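Local coordinates for protein peroxinectin A (Dictyostelium discoideum, PDB 6ERC) that uses hydrogen peroxide to oxidise phenolic donors, iodide and thiocyanate, as a secreted heme peroxidase of the animal heme peroxidase family, at residues Q2-S6 and D469-Y473; E66-F72 and Q505-K511; R167-E173 and D247-Q252. All blocks are in the same frame, centred on the assembly; numbering follows the deposited sequence.

Interaction 1 of 3, residues Q2-S6 and D469-Y473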
loop_
_atom_site.group_PDB
_atom_site.type_symbol
_atom_site.label_atom_id
_atom_site.label_comp_id
_atom_site.label_asym_id
_atom_site.label_seq_id
_atom_site.Cartn_x
_atom_site.Cartn_y
_atom_site.Cartn_z
ATOM N N GLN A 2 3.052 -27.482 16.906
ATOM C CA GLN A 2 2.639 -27.046 15.580
ATOM C C GLN A 2 3.547 -25.933 15.076
ATOM O O GLN A 2 3.969 -25.058 15.838
ATOM C CB GLN A 2 1.186 -26.571 15.611
ATOM C CG GLN A 2 0.675 -26.013 14.287
ATOM C CD GLN A 2 0.881 -26.965 13.122
ATOM O OE1 GLN A 2 1.999 -27.133 12.628
ATOM N NE2 GLN A 2 -0.201 -27.597 12.676
ATOM N N GLU A 3 3.851 -25.973 13.781
ATOM C CA GLU A 3 4.682 -24.954 13.158
ATOM C C GLU A 3 3.827 -23.762 12.745
ATOM O O GLU A 3 2.801 -23.924 12.078
ATOM C CB GLU A 3 5.407 -25.526 11.942
ATOM C CG GLU A 3 6.401 -24.561 11.307
ATOM C CD GLU A 3 7.030 -25.114 10.047
ATOM O OE1 GLU A 3 6.427 -26.016 9.428
ATOM O OE2 GLU A 3 8.129 -24.649 9.674
ATOM N N PHE A 4 4.252 -22.568 13.143
ATOM C CA PHE A 4 3.590 -21.333 12.759
ATOM C C PHE A 4 4.563 -20.442 11.999
ATOM O O PHE A 4 5.784 -20.593 12.094
ATOM C CB PHE A 4 3.042 -20.588 13.980
ATOM C CG PHE A 4 1.895 -21.285 14.646
ATOM C CD1 PHE A 4 0.604 -21.132 14.170
ATOM C CD2 PHE A 4 2.107 -22.096 15.746
ATOM C CE1 PHE A 4 -0.453 -21.773 14.780
ATOM C CE2 PHE A 4 1.053 -22.741 16.360
ATOM C CZ PHE A 4 -0.228 -22.579 15.877
ATOM N N ARG A 5 3.997 -19.510 11.235
ATOM C CA ARG A 5 4.799 -18.569 10.467
ATOM C C ARG A 5 5.822 -17.882 11.358
ATOM O O ARG A 5 5.619 -17.719 12.565
ATOM C CB ARG A 5 3.916 -17.500 9.826
ATOM C CG ARG A 5 3.019 -17.967 8.707
ATOM C CD ARG A 5 2.088 -16.832 8.323
ATOM N NE ARG A 5 1.234 -17.146 7.182
ATOM C CZ ARG A 5 1.551 -16.920 5.910
ATOM N NH1 ARG A 5 2.721 -16.383 5.586
ATOM N NH2 ARG A 5 0.694 -17.244 4.954
ATOM N N SER A 6 6.925 -17.464 10.750
ATOM C CA SER A 6 7.801 -16.514 11.405
ATOM C C SER A 6 7.218 -15.112 11.271
ATOM O O SER A 6 6.255 -14.878 10.536
ATOM C CB SER A 6 9.202 -16.567 10.805
ATOM O OG SER A 6 10.081 -15.721 11.526
ATOM N N ASP A 469 3.562 -19.112 -1.278
ATOM C CA ASP A 469 3.342 -19.062 0.161
ATOM C C ASP A 469 3.064 -20.470 0.678
ATOM O O ASP A 469 2.066 -21.094 0.297
ATOM C CB ASP A 469 2.186 -18.121 0.496
ATOM C CG ASP A 469 2.064 -17.850 1.981
ATOM O OD1 ASP A 469 2.750 -18.526 2.775
ATOM O OD2 ASP A 469 1.284 -16.952 2.356
ATOM N N ARG A 470 3.952 -20.965 1.545
ATOM C CA ARG A 470 3.797 -22.304 2.101
ATOM C C ARG A 470 2.681 -22.354 3.138
ATOM O O ARG A 470 2.089 -23.416 3.360
ATOM C CB ARG A 470 5.124 -22.765 2.712
ATOM C CG ARG A 470 5.129 -24.204 3.213
ATOM C CD ARG A 470 6.541 -24.679 3.545
ATOM N NE ARG A 470 7.131 -23.956 4.671
ATOM C CZ ARG A 470 7.125 -24.374 5.936
ATOM N NH1 ARG A 470 6.559 -25.525 6.270
ATOM N NH2 ARG A 470 7.692 -23.633 6.878
ATOM N N PHE A 471 2.375 -21.222 3.772
ATOM C CA PHE A 471 1.328 -21.136 4.780
ATOM C C PHE A 471 0.024 -20.569 4.223
ATOM O O PHE A 471 -0.801 -20.061 4.991
ATOM C CB PHE A 471 1.805 -20.281 5.957
ATOM C CG PHE A 471 2.906 -20.908 6.770
ATOM C CD1 PHE A 471 4.213 -20.907 6.311
ATOM C CD2 PHE A 471 2.635 -21.477 8.006
ATOM C CE1 PHE A 471 5.226 -21.475 7.062
ATOM C CE2 PHE A 471 3.645 -22.043 8.759
ATOM C CZ PHE A 471 4.942 -22.041 8.288
ATOM N N TRP A 472 -0.178 -20.633 2.907
ATOM C CA TRP A 472 -1.405 -20.110 2.324
ATOM C C TRP A 472 -2.608 -20.871 2.869
ATOM O O TRP A 472 -2.593 -22.100 2.970
ATOM C CB TRP A 472 -1.359 -20.205 0.798
ATOM C CG TRP A 472 -2.517 -19.517 0.149
ATOM C CD1 TRP A 472 -3.601 -20.105 -0.435
ATOM C CD2 TRP A 472 -2.717 -18.105 0.037
ATOM N NE1 TRP A 472 -4.464 -19.143 -0.909
ATOM C CE2 TRP A 472 -3.943 -17.907 -0.628
ATOM C CE3 TRP A 472 -1.977 -16.987 0.435
ATOM C CZ2 TRP A 472 -4.441 -16.639 -0.910
ATOM C CZ3 TRP A 472 -2.473 -15.731 0.156
ATOM C CH2 TRP A 472 -3.693 -15.566 -0.507
ATOM N N TYR A 473 -3.664 -20.130 3.216
ATOM C CA TYR A 473 -4.762 -20.724 3.973
ATOM C C TYR A 473 -5.454 -21.838 3.197
ATOM O O TYR A 473 -5.985 -22.774 3.805
ATOM C CB TYR A 473 -5.769 -19.646 4.377
ATOM C CG TYR A 473 -6.688 -19.168 3.272
ATOM C CD1 TYR A 473 -6.314 -18.132 2.422
ATOM C CD2 TYR A 473 -7.944 -19.732 3.098
ATOM C CE1 TYR A 473 -7.162 -17.687 1.419
ATOM C CE2 TYR A 473 -8.796 -19.294 2.099
ATOM C CZ TYR A 473 -8.402 -18.274 1.263
ATOM O OH TYR A 473 -9.253 -17.841 0.271
#

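Interaction 2 of 3, residues E66-F72 and Q505-K511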
loop_
_atom_site.group_PDB
_atom_site.type_symbol
_atom_site.label_atom_id
_atom_site.label_comp_id
_atom_site.label_asym_id
_atom_site.label_seq_id
_atom_site.Cartn_x
_atom_site.Cartn_y
_atom_site.Cartn_z
ATOM N N GLU A 66 -15.811 3.026 -12.198
ATOM C CA GLU A 66 -16.255 1.707 -11.778
ATOM C C GLU A 66 -17.160 1.759 -10.553
ATOM O O GLU A 66 -17.674 0.716 -10.136
ATOM C CB GLU A 66 -15.041 0.815 -11.489
ATOM C CG GLU A 66 -14.223 0.444 -12.721
ATOM C CD GLU A 66 -13.441 1.616 -13.297
ATOM O OE1 GLU A 66 -13.109 2.551 -12.536
ATOM O OE2 GLU A 66 -13.162 1.600 -14.515
ATOM N N HIS A 67 -17.365 2.942 -9.974
ATOM C CA HIS A 67 -18.257 3.123 -8.827
ATOM C C HIS A 67 -17.727 2.387 -7.596
ATOM O O HIS A 67 -18.455 1.669 -6.908
ATOM C CB HIS A 67 -19.678 2.675 -9.166
ATOM C CG HIS A 67 -20.243 3.338 -10.381
ATOM N ND1 HIS A 67 -20.636 4.657 -10.393
ATOM C CD2 HIS A 67 -20.478 2.863 -11.628
ATOM C CE1 HIS A 67 -21.091 4.968 -11.594
ATOM N NE2 HIS A 67 -21.006 3.897 -12.362
ATOM N N LEU A 68 -16.445 2.582 -7.319
ATOM C CA LEU A 68 -15.801 1.981 -6.164
ATOM C C LEU A 68 -15.846 2.933 -4.974
ATOM O O LEU A 68 -16.077 4.136 -5.116
ATOM C CB LEU A 68 -14.355 1.606 -6.492
ATOM C CG LEU A 68 -14.145 0.251 -7.173
ATOM C CD1 LEU A 68 -15.251 -0.068 -8.169
ATOM C CD2 LEU A 68 -12.791 0.224 -7.863
ATOM N N THR A 69 -15.620 2.375 -3.793
ATOM C CA THR A 69 -15.768 3.101 -2.543
ATOM C C THR A 69 -14.408 3.475 -1.968
ATOM O O THR A 69 -13.374 2.909 -2.330
ATOM C CB THR A 69 -16.544 2.262 -1.522
ATOM O OG1 THR A 69 -15.821 1.057 -1.245
ATOM C CG2 THR A 69 -17.919 1.903 -2.054
ATOM N N ASP A 70 -14.425 4.443 -1.049
ATOM C CA ASP A 70 -13.213 4.781 -0.315
ATOM C C ASP A 70 -12.669 3.572 0.432
ATOM O O ASP A 70 -11.449 3.421 0.567
ATOM C CB ASP A 70 -13.487 5.924 0.663
ATOM C CG ASP A 70 -13.818 7.232 -0.037
ATOM O OD1 ASP A 70 -13.251 7.495 -1.122
ATOM O OD2 ASP A 70 -14.645 8.000 0.502
ATOM N N MET A 71 -13.556 2.700 0.921
ATOM C CA MET A 71 -13.113 1.497 1.617
ATOM C C MET A 71 -12.263 0.610 0.718
ATOM O O MET A 71 -11.384 -0.108 1.209
ATOM C CB MET A 71 -14.326 0.723 2.138
ATOM C CG MET A 71 -13.986 -0.566 2.873
ATOM S SD MET A 71 -12.954 -0.308 4.331
ATOM C CE MET A 71 -14.180 0.225 5.521
ATOM N N PHE A 72 -12.508 0.640 -0.595
ATOM C CA PHE A 72 -11.737 -0.188 -1.518
ATOM C C PHE A 72 -10.265 0.205 -1.516
ATOM O O PHE A 72 -9.381 -0.660 -1.481
ATOM C CB PHE A 72 -12.319 -0.086 -2.929
ATOM C CG PHE A 72 -11.463 -0.726 -3.986
ATOM C CD1 PHE A 72 -11.436 -2.101 -4.139
ATOM C CD2 PHE A 72 -10.688 0.050 -4.832
ATOM C CE1 PHE A 72 -10.650 -2.691 -5.110
ATOM C CE2 PHE A 72 -9.899 -0.533 -5.805
ATOM C CZ PHE A 72 -9.881 -1.905 -5.945
ATOM N N GLN A 505 -23.532 -3.023 2.966
ATOM C CA GLN A 505 -23.701 -3.825 1.768
ATOM C C GLN A 505 -22.782 -5.046 1.813
ATOM O O GLN A 505 -21.760 -5.042 2.504
ATOM C CB GLN A 505 -23.416 -2.991 0.518
ATOM C CG GLN A 505 -21.964 -2.557 0.336
ATOM C CD GLN A 505 -21.692 -1.162 0.852
ATOM O OE1 GLN A 505 -22.327 -0.695 1.798
ATOM N NE2 GLN A 505 -20.742 -0.480 0.223
ATOM N N PRO A 506 -23.129 -6.113 1.084
ATOM C CA PRO A 506 -22.272 -7.312 1.109
ATOM C C PRO A 506 -20.872 -7.067 0.573
ATOM O O PRO A 506 -19.899 -7.571 1.148
ATOM C CB PRO A 506 -23.051 -8.316 0.244
ATOM C CG PRO A 506 -23.997 -7.492 -0.567
ATOM C CD PRO A 506 -24.344 -6.316 0.278
ATOM N N ASN A 507 -20.740 -6.313 -0.515
ATOM C CA ASN A 507 -19.440 -5.969 -1.087
ATOM C C ASN A 507 -19.174 -4.500 -0.788
ATOM O O ASN A 507 -19.636 -3.616 -1.515
ATOM C CB ASN A 507 -19.405 -6.241 -2.585
ATOM C CG ASN A 507 -18.039 -5.989 -3.189
ATOM O OD1 ASN A 507 -17.042 -5.869 -2.473
ATOM N ND2 ASN A 507 -17.982 -5.913 -4.511
ATOM N N VAL A 508 -18.416 -4.240 0.283
ATOM C CA VAL A 508 -18.142 -2.865 0.696
ATOM C C VAL A 508 -17.130 -2.171 -0.198
ATOM O O VAL A 508 -16.745 -1.031 0.091
ATOM C CB VAL A 508 -17.649 -2.816 2.158
ATOM C CG1 VAL A 508 -18.726 -3.329 3.092
ATOM C CG2 VAL A 508 -16.362 -3.613 2.328
ATOM N N PHE A 509 -16.684 -2.818 -1.275
ATOM C CA PHE A 509 -15.787 -2.191 -2.233
ATOM C C PHE A 509 -16.515 -1.559 -3.414
ATOM O O PHE A 509 -15.886 -0.826 -4.185
ATOM C CB PHE A 509 -14.777 -3.218 -2.767
ATOM C CG PHE A 509 -13.835 -3.770 -1.725
ATOM C CD1 PHE A 509 -13.544 -3.065 -0.568
ATOM C CD2 PHE A 509 -13.228 -5.002 -1.920
ATOM C CE1 PHE A 509 -12.669 -3.583 0.375
ATOM C CE2 PHE A 509 -12.356 -5.523 -0.980
ATOM C CZ PHE A 509 -12.076 -4.813 0.166
ATOM N N ARG A 510 -17.812 -1.815 -3.578
ATOM C CA ARG A 510 -18.552 -1.362 -4.745
ATOM C C ARG A 510 -19.734 -0.487 -4.344
ATOM O O ARG A 510 -20.213 -0.529 -3.208
ATOM C CB ARG A 510 -19.061 -2.546 -5.577
ATOM C CG ARG A 510 -17.977 -3.281 -6.338
ATOM C CD ARG A 510 -18.567 -4.314 -7.287
ATOM N NE ARG A 510 -17.537 -4.951 -8.101
ATOM C CZ ARG A 510 -16.966 -4.384 -9.161
ATOM N NH1 ARG A 510 -16.035 -5.038 -9.843
ATOM N NH2 ARG A 510 -17.318 -3.161 -9.537
ATOM N N LYS A 511 -20.203 0.296 -5.316
ATOM C CA LYS A 511 -21.331 1.214 -5.153
ATOM C C LYS A 511 -21.028 2.298 -4.123
ATOM O O LYS A 511 -21.155 3.493 -4.406
ATOM C CB LYS A 511 -22.601 0.454 -4.759
ATOM C CG LYS A 511 -23.852 1.329 -4.698
ATOM C CD LYS A 511 -25.123 0.495 -4.577
ATOM C CE LYS A 511 -26.357 1.364 -4.323
ATOM N NZ LYS A 511 -26.622 2.328 -5.428
ATOM O OXT LYS A 511 -20.647 2.016 -2.989
#

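Interaction 3 of 3, residues R167-E173 and D247-Q252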
loop_
_atom_site.group_PDB
_atom_site.type_symbol
_atom_site.label_atom_id
_atom_site.label_comp_id
_atom_site.label_asym_id
_atom_site.label_seq_id
_atom_site.Cartn_x
_atom_site.Cartn_y
_atom_site.Cartn_z
ATOM N N ARG A 167 1.136 -7.309 22.306
ATOM C CA ARG A 167 0.116 -8.215 22.808
ATOM C C ARG A 167 0.138 -8.245 24.330
ATOM O O ARG A 167 1.178 -8.034 24.960
ATOM C CB ARG A 167 0.304 -9.629 22.246
ATOM C CG ARG A 167 1.693 -10.200 22.436
ATOM C CD ARG A 167 1.868 -11.513 21.691
ATOM N NE ARG A 167 1.719 -12.661 22.577
ATOM C CZ ARG A 167 2.132 -13.891 22.288
ATOM N NH1 ARG A 167 2.724 -14.148 21.128
ATOM N NH2 ARG A 167 1.957 -14.867 23.163
ATOM N N SER A 168 -1.035 -8.506 24.913
ATOM C CA SER A 168 -1.185 -8.457 26.363
ATOM C C SER A 168 -0.495 -9.617 27.062
ATOM O O SER A 168 -0.226 -9.523 28.263
ATOM C CB SER A 168 -2.667 -8.449 26.741
ATOM O OG SER A 168 -3.307 -9.643 26.326
ATOM N N LEU A 169 -0.200 -10.703 26.347
ATOM C CA LEU A 169 0.375 -11.908 26.933
ATOM C C LEU A 169 -0.579 -12.577 27.916
ATOM O O LEU A 169 -0.142 -13.293 28.823
ATOM C CB LEU A 169 1.713 -11.605 27.620
ATOM C CG LEU A 169 2.758 -10.883 26.765
ATOM C CD1 LEU A 169 3.963 -10.514 27.606
ATOM C CD2 LEU A 169 3.183 -11.733 25.583
ATOM N N SER A 170 -1.878 -12.350 27.746
ATOM C CA SER A 170 -2.908 -12.937 28.594
ATOM C C SER A 170 -4.060 -13.340 27.693
ATOM O O SER A 170 -4.586 -12.505 26.951
ATOM C CB SER A 170 -3.379 -11.949 29.665
ATOM O OG SER A 170 -2.287 -11.449 30.419
ATOM N N GLY A 171 -4.441 -14.614 27.744
ATOM C CA GLY A 171 -5.494 -15.106 26.876
ATOM C C GLY A 171 -5.177 -15.009 25.402
ATOM O O GLY A 171 -6.081 -15.137 24.573
ATOM N N GLY A 172 -3.912 -14.788 25.052
ATOM C CA GLY A 172 -3.517 -14.670 23.661
ATOM C C GLY A 172 -4.055 -13.442 22.959
ATOM O O GLY A 172 -4.211 -13.457 21.735
ATOM N N GLU A 173 -4.329 -12.375 23.699
ATOM C CA GLU A 173 -4.983 -11.196 23.156
ATOM C C GLU A 173 -3.970 -10.099 22.844
ATOM O O GLU A 173 -2.818 -10.133 23.286
ATOM C CB GLU A 173 -6.039 -10.672 24.134
ATOM C CG GLU A 173 -7.147 -11.671 24.421
ATOM C CD GLU A 173 -8.218 -11.117 25.343
ATOM O OE1 GLU A 173 -8.618 -9.947 25.155
ATOM O OE2 GLU A 173 -8.656 -11.850 26.257
ATOM N N ASP A 247 -1.118 -18.880 26.774
ATOM C CA ASP A 247 -1.276 -17.613 26.066
ATOM C C ASP A 247 -0.671 -17.671 24.669
ATOM O O ASP A 247 -1.243 -17.135 23.713
ATOM C CB ASP A 247 -0.638 -16.485 26.876
ATOM C CG ASP A 247 -0.404 -15.235 26.050
ATOM O OD1 ASP A 247 -1.381 -14.507 25.774
ATOM O OD2 ASP A 247 0.759 -14.984 25.675
ATOM N N GLU A 248 0.490 -18.312 24.529
ATOM C CA GLU A 248 1.156 -18.353 23.231
ATOM C C GLU A 248 0.344 -19.142 22.212
ATOM O O GLU A 248 0.266 -18.753 21.041
ATOM C CB GLU A 248 2.556 -18.950 23.381
ATOM C CG GLU A 248 3.389 -18.936 22.104
ATOM C CD GLU A 248 3.736 -17.530 21.623
ATOM O OE1 GLU A 248 3.662 -16.576 22.429
ATOM O OE2 GLU A 248 4.087 -17.377 20.434
ATOM N N ARG A 249 -0.266 -20.255 22.630
ATOM C CA ARG A 249 -1.026 -21.072 21.688
ATOM C C ARG A 249 -2.300 -20.365 21.244
ATOM O O ARG A 249 -2.669 -20.427 20.065
ATOM C CB ARG A 249 -1.361 -22.428 22.314
ATOM C CG ARG A 249 -2.199 -23.353 21.423
ATOM C CD ARG A 249 -1.483 -23.713 20.125
ATOM N NE ARG A 249 -2.349 -24.444 19.200
ATOM C CZ ARG A 249 -2.577 -25.753 19.252
ATOM N NH1 ARG A 249 -2.010 -26.503 20.190
ATOM N NH2 ARG A 249 -3.385 -26.319 18.363
ATOM N N VAL A 250 -2.995 -19.703 22.169
ATOM C CA VAL A 250 -4.206 -18.980 21.794
ATOM C C VAL A 250 -3.865 -17.853 20.830
ATOM O O VAL A 250 -4.586 -17.610 19.854
ATOM C CB VAL A 250 -4.931 -18.452 23.045
ATOM C CG1 VAL A 250 -6.173 -17.662 22.652
ATOM C CG2 VAL A 250 -5.307 -19.602 23.964
ATOM N N PHE A 251 -2.762 -17.148 21.087
ATOM C CA PHE A 251 -2.359 -16.061 20.202
ATOM C C PHE A 251 -2.098 -16.574 18.792
ATOM O O PHE A 251 -2.648 -16.052 17.817
ATOM C CB PHE A 251 -1.119 -15.362 20.753
ATOM C CG PHE A 251 -0.474 -14.435 19.769
ATOM C CD1 PHE A 251 -0.940 -13.142 19.614
ATOM C CD2 PHE A 251 0.580 -14.864 18.979
ATOM C CE1 PHE A 251 -0.358 -12.290 18.700
ATOM C CE2 PHE A 251 1.163 -14.018 18.065
ATOM C CZ PHE A 251 0.695 -12.730 17.924
ATOM N N GLN A 252 -1.252 -17.600 18.664
ATOM C CA GLN A 252 -0.886 -18.098 17.342
ATOM C C GLN A 252 -2.111 -18.577 16.575
ATOM O O GLN A 252 -2.282 -18.254 15.394
ATOM C CB GLN A 252 0.147 -19.219 17.472
ATOM C CG GLN A 252 1.491 -18.767 18.030
ATOM C CD GLN A 252 2.132 -17.659 17.213
ATOM O OE1 GLN A 252 1.765 -17.423 16.060
ATOM N NE2 GLN A 252 3.093 -16.969 17.812
HETATM O O HOH W 1 -0.802 -12.354 24.006
#

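Interaction 1 of 3, residues Q2-S6 and D469-Y473
Two salt bridges of opposite sense join these loops: Arg470 reaches out to Glu3, Arg5 reaches back to Asp469, and the ring of Phe471 lies between the two arginines. At the outer bridge the guanidinium of Arg470 meets the carboxylate end-on, one nitrogen to each oxygen. NH2 of Arg470 is 3.0 Å from OE2 of Glu3, and NH1 of Arg470 is 3.2 Å from OE1 of Glu3. Both oxygens lie close to the guanidinium plane, yet they are approached from above the carboxylate plane, since the two flat groups are turned 49° against each other. A bend at chi3 (66°) folds the Arg470 chain back alongside Phe471 to get there, and Gly11 O takes a further bond from NH2. The inner bridge rests on a single nitrogen: NH2 of Arg5 points almost straight (174°) at OD2 of Asp469, 2.7 Å away, on the syn side of the carboxylate. The same NH2 makes a weak bond to Phe471 O. Along its extended chain Arg5 lays CG over one face of the Phe471 ring, 3.8 Å from the ring centroid, a CH-pi contact. Its guanidinium has Phe471 CB over one face. Asp469 is itself fixed by an Asx turn, in which OD1 accepts from Phe471 N at 2.9 Å, by a bond from Asn12 and by a weak one from Gln263. The second of these belongs to helix 247-275, on which Arg5 also packs, so the contact lays the N-terminal arm and the loop after helix 452-467 against that helix. Arg5 also touches Asp151, a sodium ligand. Each arginine thus faces an acid of the other loop, which probably offsets much of its charge locally, and the buried Arg5–Asp469 pair is probably the less screened by solvent.

Interaction 2 of 3, residues E66-F72 and Q505-K511
The hydroxyl of Thr69 works in two directions: OG1 donates to Val508 O at 2.6 Å and accepts a weak bond from Phe72 N. Thr69 is the N-cap of helix 70-80, the helix that leads to the predicted active-site His81 of this animal heme peroxidase, and chi1 of 61° sets OG1 between the backbone N and the carbonyl carbon, where it can serve both the first turn and the C-terminal tail. The backbones meet in a single beta bridge between Leu68 and Arg510. Here Thr69 N donates to Phe509 O at 3.2 Å, and CA of Leu68 comes within 3.4 Å of the same Phe509 O. Lys511 N adds a weak bond to His67 O. The tail is shaped by a type I turn from Asn507 to Arg510, whose Asn507 OD1 accepts from Phe509 N in an Asx turn. Next to this backbone pairing, CG of Met71 touches CG2 of Val508 at 3.9 Å, beside Phe490 and Ile349 of adjoining helices. Phe72, whose side chain is about 6 Å from the heme, also stacks on Tyr270 of helix 247-275. Against the tail it presents its ring edge to the face of Phe509, with planes at 75° and centroids of the Phe72 and Phe509 rings 5.6 Å apart; CD1 of Phe72 lies 3.8 Å from CB of Phe509.

Interaction 3 of 3, residues R167-E173 and D247-Q252
Gly172 presses its backbone straight onto the first turn of helix 247-275, its CA only 3.9 Å from CA of Phe251. A beta carbon on Gly172 would fall about 2.5 Å from Phe251 N, and the positive phi of this type I' turn from Ser170 to Glu173 suits glycine as well. Gly172 N donates to OD1 of Asp247 at 2.6 Å, on the anti side of the carboxylate, while Gly171 O rests against CG1 of Val250. Beside this close fit the guanidinium of Arg167 lies nearly flat (23°) on the ring of Phe251, a cation-pi stack with the centres of the two groups 4.0 Å apart, and CD of Arg167 makes a CH-pi contact over the same face. A chain bent at chi3 (-100°) brings it there with its edge turned to the acids. NH2 of Arg167 binds OD2 of Asp247 at 2.8 Å and also OE1 of Glu248, to which NH1 adds a weak bond. Glu248 is steadied in turn by Gln252, whose NE2 donates to OE2 of Glu248 at 2.8 Å. A water held between the loop and Asp247 accepts from NE of Arg167 at 2.9 Å and donates to OD1 of Asp247 at 2.8 Å and to Glu173 O. Toward solvent the fit is looser: the side chain of the exposed Leu169 merely brushes Asp247, and Ser170 buries almost nothing here. A leucine in place of Arg167 would probably leave Asp247 OD2 and Glu248 OE1 without their positive mate and take the flat cation off the ring of Phe251. Two acids at a helix N-terminus share one arginine, an arrangement in which the cation and the helix end would together be expected to favour both carboxylates being charged.

Overall arrangement
From the N terminus, residues 2-6 open the first loop, which interaction 1 closes at 469-473. Residues 66-72, at the start of helix 70-80, open a second that ends only at the C-terminal tail, 505-511, so interactions 1 and 2 cross along the chain. Interaction 3 joins 167-173, the loop after helix 160-166, to 247-252 and falls within both loops. In space interactions 1 and 3 are neighbours, their centres about 18 Å apart, and Phe4 packs on Gln252; interaction 2 lies apart, its centre about 31 Å and 34 Å from theirs. Helix 247-275 is common to all: interaction 3 uses its beginning, and interactions 1 and 2 touch it farther along.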